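Local coordinates for protein probable alginate O-acetylase AlgJ (Pseudomonas putida, PDB 4O8V) that probably adds acetyl groups to mannuronate residues of alginate in the periplasm, working with AlgI and AlgF at the inner membrane, at residues L13-S21 against G113-T121; A151-Y162 against P183-V194. One frame throughout, in Å; residues are numbered along the deposited sequence.

Contact 1 of 2, residues L13-S21 against G113-T121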
loop_
_atom_site.group_PDB
_atom_site.type_symbol
_atom_site.label_atom_id
_atom_site.label_comp_id
_atom_site.label_asym_id
_atom_site.label_seq_id
_atom_site.Cartn_x
_atom_site.Cartn_y
_atom_site.Cartn_z
ATOM N N LEU A 13 -17.396 1.611 -13.362
ATOM C CA LEU A 13 -18.573 1.874 -12.544
ATOM C C LEU A 13 -19.030 0.619 -11.842
ATOM O O LEU A 13 -19.134 -0.430 -12.469
ATOM C CB LEU A 13 -19.725 2.408 -13.403
ATOM C CG LEU A 13 -19.475 3.652 -14.232
ATOM C CD1 LEU A 13 -20.754 3.969 -15.037
ATOM C CD2 LEU A 13 -19.070 4.809 -13.362
ATOM N N GLY A 14 -19.307 0.726 -10.546
ATOM C CA GLY A 14 -19.923 -0.354 -9.795
ATOM C C GLY A 14 -21.372 -0.041 -9.442
ATOM O O GLY A 14 -21.960 0.889 -10.002
ATOM N N ARG A 15 -21.954 -0.825 -8.537
ATOM C CA ARG A 15 -23.326 -0.579 -8.059
ATOM C C ARG A 15 -23.337 0.485 -6.983
ATOM O O ARG A 15 -22.301 0.753 -6.385
ATOM C CB ARG A 15 -23.961 -1.851 -7.486
ATOM C CG ARG A 15 -24.111 -3.000 -8.454
ATOM C CD ARG A 15 -25.003 -4.093 -7.846
ATOM N NE ARG A 15 -24.528 -4.466 -6.518
ATOM C CZ ARG A 15 -25.274 -4.448 -5.417
ATOM N NH1 ARG A 15 -26.549 -4.097 -5.483
ATOM N NH2 ARG A 15 -24.737 -4.783 -4.250
ATOM N N ASP A 16 -24.512 1.075 -6.725
ATOM C CA ASP A 16 -24.689 1.995 -5.593
ATOM C C ASP A 16 -23.677 3.154 -5.616
ATOM O O ASP A 16 -23.187 3.592 -4.556
ATOM C CB ASP A 16 -24.586 1.239 -4.243
ATOM C CG ASP A 16 -25.836 0.416 -3.921
ATOM O OD1 ASP A 16 -26.748 0.323 -4.782
ATOM O OD2 ASP A 16 -25.907 -0.146 -2.800
ATOM N N GLN A 17 -23.383 3.656 -6.815
ATOM C CA GLN A 17 -22.455 4.780 -7.003
ATOM C C GLN A 17 -21.037 4.489 -6.445
ATOM O O GLN A 17 -20.334 5.393 -5.991
ATOM C CB GLN A 17 -23.027 6.080 -6.381
ATOM C CG GLN A 17 -24.396 6.512 -6.980
ATOM C CD GLN A 17 -24.658 8.028 -6.957
ATOM O OE1 GLN A 17 -24.491 8.706 -5.937
ATOM N NE2 GLN A 17 -25.105 8.558 -8.098
ATOM N N TRP A 18 -20.613 3.225 -6.515
ATOM C CA TRP A 18 -19.209 2.864 -6.236
ATOM C C TRP A 18 -18.384 3.007 -7.531
ATOM O O TRP A 18 -18.897 2.740 -8.618
ATOM C CB TRP A 18 -19.120 1.422 -5.715
ATOM C CG TRP A 18 -19.374 1.298 -4.234
ATOM C CD1 TRP A 18 -20.570 1.441 -3.568
ATOM C CD2 TRP A 18 -18.395 1.021 -3.243
ATOM N NE1 TRP A 18 -20.370 1.293 -2.206
ATOM C CE2 TRP A 18 -19.046 1.012 -1.993
ATOM C CE3 TRP A 18 -17.015 0.770 -3.292
ATOM C CZ2 TRP A 18 -18.357 0.782 -0.790
ATOM C CZ3 TRP A 18 -16.340 0.533 -2.100
ATOM C CH2 TRP A 18 -17.011 0.540 -0.873
ATOM N N LEU A 19 -17.119 3.397 -7.400
ATOM C CA LEU A 19 -16.191 3.515 -8.528
ATOM C C LEU A 19 -14.980 2.648 -8.258
ATOM O O LEU A 19 -14.564 2.550 -7.126
ATOM C CB LEU A 19 -15.732 4.955 -8.703
ATOM C CG LEU A 19 -16.834 5.986 -8.876
ATOM C CD1 LEU A 19 -16.195 7.387 -8.942
ATOM C CD2 LEU A 19 -17.604 5.681 -10.144
ATOM N N PHE A 20 -14.388 2.069 -9.293
ATOM C CA PHE A 20 -13.149 1.304 -9.115
ATOM C C PHE A 20 -12.098 1.782 -10.108
ATOM O O PHE A 20 -12.436 2.332 -11.161
ATOM C CB PHE A 20 -13.396 -0.193 -9.308
ATOM C CG PHE A 20 -14.355 -0.806 -8.310
ATOM C CD1 PHE A 20 -13.897 -1.331 -7.118
ATOM C CD2 PHE A 20 -15.713 -0.887 -8.586
ATOM C CE1 PHE A 20 -14.792 -1.922 -6.198
ATOM C CE2 PHE A 20 -16.613 -1.467 -7.667
ATOM C CZ PHE A 20 -16.144 -1.985 -6.476
ATOM N N SER A 21 -10.823 1.587 -9.763
ATOM C CA SER A 21 -9.728 1.791 -10.714
ATOM C C SER A 21 -9.719 0.684 -11.749
ATOM O O SER A 21 -9.765 -0.493 -11.383
ATOM C CB SER A 21 -8.373 1.791 -9.999
ATOM O OG SER A 21 -7.338 1.744 -10.969
ATOM N N GLY A 113 -17.809 -0.848 9.187
ATOM C CA GLY A 113 -17.978 0.292 8.313
ATOM C C GLY A 113 -17.097 0.112 7.090
ATOM O O GLY A 113 -16.536 -0.964 6.891
ATOM N N GLN A 114 -16.997 1.150 6.267
ATOM C CA GLN A 114 -16.215 1.069 5.044
ATOM C C GLN A 114 -14.722 0.960 5.370
ATOM O O GLN A 114 -14.190 1.777 6.132
ATOM C CB GLN A 114 -16.466 2.285 4.159
ATOM C CG GLN A 114 -17.851 2.228 3.503
ATOM C CD GLN A 114 -18.104 3.378 2.553
ATOM O OE1 GLN A 114 -19.201 3.922 2.521
ATOM N NE2 GLN A 114 -17.104 3.721 1.735
ATOM N N VAL A 115 -14.062 -0.027 4.768
ATOM C CA VAL A 115 -12.612 -0.153 4.907
ATOM C C VAL A 115 -11.911 0.416 3.662
ATOM O O VAL A 115 -10.715 0.674 3.693
ATOM C CB VAL A 115 -12.192 -1.628 5.191
ATOM C CG1 VAL A 115 -12.856 -2.152 6.504
ATOM C CG2 VAL A 115 -12.491 -2.554 4.033
ATOM N N PHE A 116 -12.669 0.642 2.584
ATOM C CA PHE A 116 -12.247 1.495 1.459
ATOM C C PHE A 116 -13.313 2.559 1.213
ATOM O O PHE A 116 -14.495 2.350 1.541
ATOM C CB PHE A 116 -12.066 0.711 0.142
ATOM C CG PHE A 116 -10.810 -0.120 0.076
ATOM C CD1 PHE A 116 -10.765 -1.367 0.684
ATOM C CD2 PHE A 116 -9.711 0.321 -0.654
ATOM C CE1 PHE A 116 -9.639 -2.144 0.616
ATOM C CE2 PHE A 116 -8.572 -0.453 -0.735
ATOM C CZ PHE A 116 -8.531 -1.685 -0.098
ATOM N N LEU A 117 -12.907 3.677 0.618
ATOM C CA LEU A 117 -13.849 4.726 0.204
ATOM C C LEU A 117 -14.680 4.248 -0.985
ATOM O O LEU A 117 -14.200 3.463 -1.792
ATOM C CB LEU A 117 -13.093 6.008 -0.173
ATOM C CG LEU A 117 -12.365 6.731 0.969
ATOM C CD1 LEU A 117 -11.289 7.615 0.402
ATOM C CD2 LEU A 117 -13.318 7.562 1.742
ATOM N N ARG A 118 -15.917 4.721 -1.092
ATOM C CA ARG A 118 -16.787 4.353 -2.227
ATOM C C ARG A 118 -16.310 4.907 -3.596
ATOM O O ARG A 118 -16.380 4.203 -4.612
ATOM C CB ARG A 118 -18.230 4.808 -1.928
ATOM C CG ARG A 118 -19.246 4.570 -3.061
ATOM C CD ARG A 118 -20.688 4.872 -2.599
ATOM N NE ARG A 118 -20.768 6.101 -1.823
ATOM C CZ ARG A 118 -20.767 7.322 -2.343
ATOM N NH1 ARG A 118 -20.715 7.489 -3.658
ATOM N NH2 ARG A 118 -20.830 8.381 -1.543
ATOM N N THR A 119 -15.811 6.145 -3.626
ATOM C CA THR A 119 -15.485 6.805 -4.888
ATOM C C THR A 119 -13.993 7.052 -5.099
ATOM O O THR A 119 -13.597 7.806 -5.984
ATOM C CB THR A 119 -16.203 8.145 -5.004
ATOM O OG1 THR A 119 -15.641 9.074 -4.069
ATOM C CG2 THR A 119 -17.710 7.968 -4.721
ATOM N N ASP A 120 -13.171 6.404 -4.287
ATOM C CA ASP A 120 -11.728 6.675 -4.271
ATOM C C ASP A 120 -10.987 5.335 -4.257
ATOM O O ASP A 120 -11.550 4.330 -3.830
ATOM C CB ASP A 120 -11.403 7.534 -3.042
ATOM C CG ASP A 120 -9.949 8.041 -3.001
ATOM O OD1 ASP A 120 -9.054 7.264 -2.598
ATOM O OD2 ASP A 120 -9.729 9.237 -3.336
ATOM N N THR A 121 -9.749 5.299 -4.735
ATOM C CA THR A 121 -8.987 4.053 -4.740
ATOM C C THR A 121 -8.562 3.609 -3.341
ATOM O O THR A 121 -8.249 2.438 -3.129
ATOM C CB THR A 121 -7.694 4.166 -5.594
ATOM O OG1 THR A 121 -6.850 5.166 -5.021
ATOM C CG2 THR A 121 -8.036 4.521 -7.032
#

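Contact 2 of 2, residues A151-Y162 against P183-V194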
loop_
_atom_site.group_PDB
_atom_site.type_symbol
_atom_site.label_atom_id
_atom_site.label_comp_id
_atom_site.label_asym_id
_atom_site.label_seq_id
_atom_site.Cartn_x
_atom_site.Cartn_y
_atom_site.Cartn_z
ATOM N N ALA A 151 4.719 5.702 23.261
ATOM C CA ALA A 151 3.257 5.712 23.151
ATOM C C ALA A 151 2.760 6.838 22.251
ATOM O O ALA A 151 3.314 7.940 22.234
ATOM C CB ALA A 151 2.636 5.823 24.522
ATOM N N PHE A 152 1.702 6.556 21.501
ATOM C CA PHE A 152 1.103 7.570 20.646
ATOM C C PHE A 152 -0.389 7.576 20.913
ATOM O O PHE A 152 -0.949 6.556 21.294
ATOM C CB PHE A 152 1.387 7.296 19.160
ATOM C CG PHE A 152 2.823 7.501 18.769
ATOM C CD1 PHE A 152 3.777 6.527 19.041
ATOM C CD2 PHE A 152 3.224 8.669 18.135
ATOM C CE1 PHE A 152 5.095 6.715 18.695
ATOM C CE2 PHE A 152 4.540 8.862 17.780
ATOM C CZ PHE A 152 5.477 7.881 18.060
ATOM N N ILE A 153 -1.023 8.723 20.705
ATOM C CA ILE A 153 -2.471 8.835 20.814
ATOM C C ILE A 153 -3.044 9.341 19.491
ATOM O O ILE A 153 -2.547 10.314 18.914
ATOM C CB ILE A 153 -2.881 9.783 21.966
ATOM C CG1 ILE A 153 -2.578 9.126 23.318
ATOM C CG2 ILE A 153 -4.356 10.138 21.856
ATOM C CD1 ILE A 153 -2.721 10.042 24.547
ATOM N N THR A 154 -4.074 8.663 18.997
ATOM C CA THR A 154 -4.772 9.079 17.777
ATOM C C THR A 154 -6.090 9.713 18.157
ATOM O O THR A 154 -6.834 9.144 18.943
ATOM C CB THR A 154 -5.008 7.885 16.826
ATOM O OG1 THR A 154 -3.739 7.403 16.361
ATOM C CG2 THR A 154 -5.880 8.292 15.622
ATOM N N GLU A 155 -6.352 10.919 17.659
ATOM C CA GLU A 155 -7.611 11.595 17.958
ATOM C C GLU A 155 -8.449 11.728 16.692
ATOM O O GLU A 155 -7.937 12.057 15.616
ATOM C CB GLU A 155 -7.367 12.977 18.565
ATOM C CG GLU A 155 -6.719 12.958 19.951
ATOM C CD GLU A 155 -6.557 14.353 20.543
ATOM O OE1 GLU A 155 -6.933 15.335 19.861
ATOM O OE2 GLU A 155 -6.056 14.469 21.686
ATOM N N ALA A 156 -9.739 11.468 16.821
ATOM C CA ALA A 156 -10.650 11.589 15.699
ATOM C C ALA A 156 -11.226 12.987 15.705
ATOM O O ALA A 156 -11.765 13.429 16.724
ATOM C CB ALA A 156 -11.752 10.556 15.797
ATOM N N GLY A 157 -11.098 13.687 14.585
ATOM C CA GLY A 157 -11.653 15.023 14.462
ATOM C C GLY A 157 -13.010 15.023 13.767
ATOM O O GLY A 157 -13.805 14.101 13.922
ATOM N N ASN A 158 -13.272 16.066 12.995
ATOM C CA ASN A 158 -14.565 16.210 12.343
ATOM C C ASN A 158 -14.657 15.337 11.096
ATOM O O ASN A 158 -13.654 14.852 10.589
ATOM C CB ASN A 158 -14.820 17.676 11.991
ATOM C CG ASN A 158 -14.975 18.547 13.218
ATOM O OD1 ASN A 158 -15.324 18.061 14.302
ATOM N ND2 ASN A 158 -14.707 19.842 13.063
ATOM N N THR A 159 -15.881 15.131 10.617
ATOM C CA THR A 159 -16.117 14.442 9.355
ATOM C C THR A 159 -16.681 15.449 8.343
ATOM O O THR A 159 -17.517 16.285 8.711
ATOM C CB THR A 159 -17.110 13.272 9.545
ATOM O OG1 THR A 159 -16.517 12.260 10.374
ATOM C CG2 THR A 159 -17.535 12.671 8.204
ATOM N N ALA A 160 -16.216 15.376 7.092
ATOM C CA ALA A 160 -16.638 16.288 6.026
ATOM C C ALA A 160 -16.646 15.550 4.699
ATOM O O ALA A 160 -15.972 14.514 4.562
ATOM C CB ALA A 160 -15.712 17.515 5.952
ATOM N N PRO A 161 -17.389 16.072 3.706
ATOM C CA PRO A 161 -17.360 15.411 2.397
ATOM C C PRO A 161 -15.967 15.364 1.776
ATOM O O PRO A 161 -15.115 16.215 2.048
ATOM C CB PRO A 161 -18.287 16.283 1.530
ATOM C CG PRO A 161 -19.159 17.017 2.482
ATOM C CD PRO A 161 -18.318 17.223 3.731
ATOM N N TYR A 162 -15.747 14.356 0.944
ATOM C CA TYR A 162 -14.466 14.186 0.268
ATOM C C TYR A 162 -14.719 13.710 -1.173
ATOM O O TYR A 162 -15.396 12.701 -1.374
ATOM C CB TYR A 162 -13.596 13.188 1.041
ATOM C CG TYR A 162 -12.261 12.937 0.371
ATOM C CD1 TYR A 162 -11.249 13.879 0.435
ATOM C CD2 TYR A 162 -12.041 11.777 -0.368
ATOM C CE1 TYR A 162 -10.034 13.676 -0.214
ATOM C CE2 TYR A 162 -10.826 11.565 -1.019
ATOM C CZ TYR A 162 -9.836 12.505 -0.929
ATOM O OH TYR A 162 -8.626 12.287 -1.562
ATOM N N PRO A 183 -20.285 12.476 -3.046
ATOM C CA PRO A 183 -18.981 12.413 -2.380
ATOM C C PRO A 183 -18.987 11.427 -1.221
ATOM O O PRO A 183 -20.032 11.235 -0.584
ATOM C CB PRO A 183 -18.774 13.839 -1.867
ATOM C CG PRO A 183 -19.685 14.681 -2.679
ATOM C CD PRO A 183 -20.855 13.834 -3.035
ATOM N N ASP A 184 -17.835 10.815 -0.945
ATOM C CA ASP A 184 -17.637 10.091 0.307
ATOM C C ASP A 184 -17.696 11.052 1.484
ATOM O O ASP A 184 -17.660 12.266 1.304
ATOM C CB ASP A 184 -16.269 9.378 0.333
ATOM C CG ASP A 184 -16.278 8.053 -0.405
ATOM O OD1 ASP A 184 -16.647 7.019 0.205
ATOM O OD2 ASP A 184 -15.877 8.036 -1.585
ATOM N N ASN A 185 -17.765 10.492 2.688
ATOM C CA ASN A 185 -17.500 11.253 3.899
ATOM C C ASN A 185 -16.158 10.804 4.437
ATOM O O ASN A 185 -15.812 9.627 4.317
ATOM C CB ASN A 185 -18.599 11.051 4.939
ATOM C CG ASN A 185 -19.818 11.913 4.669
ATOM O OD1 ASN A 185 -19.715 12.999 4.093
ATOM N ND2 ASN A 185 -20.981 11.444 5.104
ATOM N N LEU A 186 -15.402 11.746 4.992
ATOM C CA LEU A 186 -14.063 11.453 5.498
ATOM C C LEU A 186 -13.834 12.024 6.884
ATOM O O LEU A 186 -13.989 13.226 7.117
ATOM C CB LEU A 186 -12.999 11.998 4.517
ATOM C CG LEU A 186 -11.569 11.875 5.075
ATOM C CD1 LEU A 186 -11.166 10.391 5.179
ATOM C CD2 LEU A 186 -10.576 12.689 4.196
ATOM N N GLN A 187 -13.463 11.152 7.826
ATOM C CA GLN A 187 -13.168 11.589 9.178
ATOM C C GLN A 187 -11.686 11.953 9.304
ATOM O O GLN A 187 -10.815 11.181 8.923
ATOM C CB GLN A 187 -13.512 10.506 10.204
ATOM C CG GLN A 187 -13.324 10.980 11.627
ATOM C CD GLN A 187 -13.623 9.907 12.654
ATOM O OE1 GLN A 187 -12.981 8.853 12.679
ATOM N NE2 GLN A 187 -14.588 10.179 13.518
ATOM N N LYS A 188 -11.412 13.147 9.801
ATOM C CA LYS A 188 -10.038 13.543 10.068
ATOM C C LYS A 188 -9.497 12.720 11.235
ATOM O O LYS A 188 -10.159 12.596 12.260
ATOM C CB LYS A 188 -9.958 15.042 10.403
ATOM C CG LYS A 188 -8.526 15.551 10.537
ATOM C CD LYS A 188 -8.483 16.969 11.086
ATOM C CE LYS A 188 -7.056 17.404 11.367
ATOM N NZ LYS A 188 -6.151 17.086 10.226
ATOM N N ARG A 189 -8.298 12.160 11.104
ATOM C CA ARG A 189 -7.683 11.487 12.250
ATOM C C ARG A 189 -6.197 11.764 12.294
ATOM O O ARG A 189 -5.486 11.548 11.305
ATOM C CB ARG A 189 -7.956 9.979 12.213
ATOM C CG ARG A 189 -9.227 9.593 12.976
ATOM C CD ARG A 189 -9.803 8.258 12.519
ATOM N NE ARG A 189 -8.798 7.202 12.494
ATOM C CZ ARG A 189 -8.487 6.423 13.524
ATOM N NH1 ARG A 189 -9.098 6.564 14.698
ATOM N NH2 ARG A 189 -7.552 5.492 13.374
ATOM N N THR A 190 -5.749 12.260 13.444
ATOM C CA THR A 190 -4.374 12.684 13.651
ATOM C C THR A 190 -3.737 11.968 14.846
ATOM O O THR A 190 -4.390 11.716 15.858
ATOM C CB THR A 190 -4.298 14.206 13.856
ATOM O OG1 THR A 190 -5.175 14.585 14.912
ATOM C CG2 THR A 190 -4.745 14.937 12.593
ATOM N N THR A 191 -2.447 11.664 14.727
ATOM C CA THR A 191 -1.731 10.911 15.746
ATOM C C THR A 191 -0.574 11.739 16.291
ATOM O O THR A 191 0.148 12.375 15.529
ATOM C CB THR A 191 -1.198 9.586 15.175
ATOM O OG1 THR A 191 -2.300 8.808 14.673
ATOM C CG2 THR A 191 -0.431 8.794 16.249
ATOM N N ARG A 192 -0.411 11.738 17.608
ATOM C CA ARG A 192 0.658 12.491 18.241
ATOM C C ARG A 192 1.344 11.638 19.302
ATOM O O ARG A 192 0.703 10.798 19.933
ATOM C CB ARG A 192 0.098 13.766 18.871
ATOM C CG ARG A 192 -0.942 13.470 19.942
ATOM C CD ARG A 192 -1.665 14.707 20.443
ATOM N NE ARG A 192 -2.761 14.342 21.337
ATOM C CZ ARG A 192 -2.607 14.029 22.621
ATOM N NH1 ARG A 192 -1.396 14.038 23.174
ATOM N NH2 ARG A 192 -3.664 13.708 23.357
ATOM N N PRO A 193 2.653 11.846 19.499
ATOM C CA PRO A 193 3.338 11.230 20.643
ATOM C C PRO A 193 2.815 11.793 21.952
ATOM O O PRO A 193 2.412 12.951 21.994
ATOM C CB PRO A 193 4.809 11.614 20.433
ATOM C CG PRO A 193 4.758 12.843 19.575
ATOM C CD PRO A 193 3.559 12.665 18.677
ATOM N N VAL A 194 2.812 10.985 23.004
ATOM C CA VAL A 194 2.419 11.459 24.322
ATOM C C VAL A 194 3.489 12.394 24.902
ATOM O O VAL A 194 3.170 13.366 25.596
ATOM C CB VAL A 194 2.166 10.276 25.277
ATOM C CG1 VAL A 194 1.817 10.773 26.674
ATOM C CG2 VAL A 194 1.052 9.388 24.722
HETATM O O HOH W 1 -7.773 14.775 14.331
HETATM O O HOH W 2 -16.164 12.832 13.137
#

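Contact 1 of 2, residues L13-S21 against G113-T121
Trp18 lies against the aliphatic part of Arg118, and this CH-pi packing is the heart of the contact. Arg118 CG sits over one face of the indole, 3.4 Å from the centroid of the five-membered ring of Trp18 and only 8° off its normal. With CG anti to the backbone N (chi1 176°), the arginine sends its methylenes across the ring, then bends at chi3, and its guanidinium plane stands 78° from the indole. An arginine suits the place because its carbons serve the ring while its charged end reaches past it. The six-membered ring lies near Phe116 O and Leu117 O, with Trp18 CZ3 3.6 Å from the latter. Replacing Trp18 by an alanine would probably uncover the methylenes of Arg118 and open a gap beside those carbonyls.

Two hydrogen bonds reinforce the packing. Arg118 NH1 reaches Gln17 O at 3.2 Å; Gln17 O lies in the guanidinium plane, but the donor stands above the plane of that carbonyl. Leu19 N bonds Arg118 O at 3.0 Å, nearly straight. Ala182 also holds the guanidinium.

Among apolar touches, Leu19 CD1 meets Thr119 CB at 4.0 Å.

The contact joins the antiparallel pair 11-13 and 19-21 to the loop between helices 103-109 and 125-141. Lys64 of helix 64-67 touches Trp18 and bonds the carbonyls of Leu19, Leu117 and Asp120.

Contact 2 of 2, residues A151-Y162 against P183-V194
Strands 152-162 and 184-193 pair antiparallel as a long two-stranded ribbon, their axes 4.3 Å apart at closest, with N-H...O bonds running both ways between Ile153 and Arg192 and between Glu155 and Thr190, and a beta bulge where the register shifts by one between Ala156 and Thr159.

On the face that carries Thr154, Thr191 and Arg189, the two threonines form a non-hydrogen-bonded pair, and their hydroxyls meet across it: Thr191 OG1 donates to Thr154 OG1 at 2.6 Å. Gln233 bonds the hydroxyl of Thr154 and Asn226 that of Thr191. In one conformer of Arg189, the methyl of Thr154 lies over its guanidinium and Glu129 meets its charge.

Across the other face, Arg192 makes a salt bridge with Glu155. Arg192 NH2 donates to Glu155 OE2 at 3.0 Å, on the anti side and tilted out of the carboxylate plane, and the two flat groups stand 82° apart. Ile153 CG2 packs over the guanidinium, 3.9 Å from Arg192 NH2. Farther along this face, Tyr162 and Leu186 run side by side, CB to CB 3.7 Å; both have CG anti to the backbone N (chi1 178° and 173°), which turns them the same way. Near the bulge a water links Gly157 O, Thr159 OG1 and Gln187 NE2.

Threonines and charged residues suit a largely exposed ribbon, where backbone bonds supply much of the cohesion and Glu155-Arg192 probably adds a modest, solvent-weakened attraction.

How the contacts relate
Asp184, at the start of strand 184-193, ties the ribbon of contact 2 to the loop of contact 1, although the two centres lie 20 Å apart. Its OD2 probably bonds Thr119 OG1 and its OD1 probably bonds Arg118 N, each at 2.7 Å, so that one carboxylate grips two successive residues of segment 113-121. The same segment carries Asp120, which with His122 and Ser218 probably forms the catalytic triad of this SGNH hydrolase-like domain. Contact 2 reaches that site too: Tyr162 CE2 packs 3.5 Å from Asp120 OD2. Segment 113-121 is thus held both by segment 13-21 and by the Tyr162-Asp184 end of the ribbon.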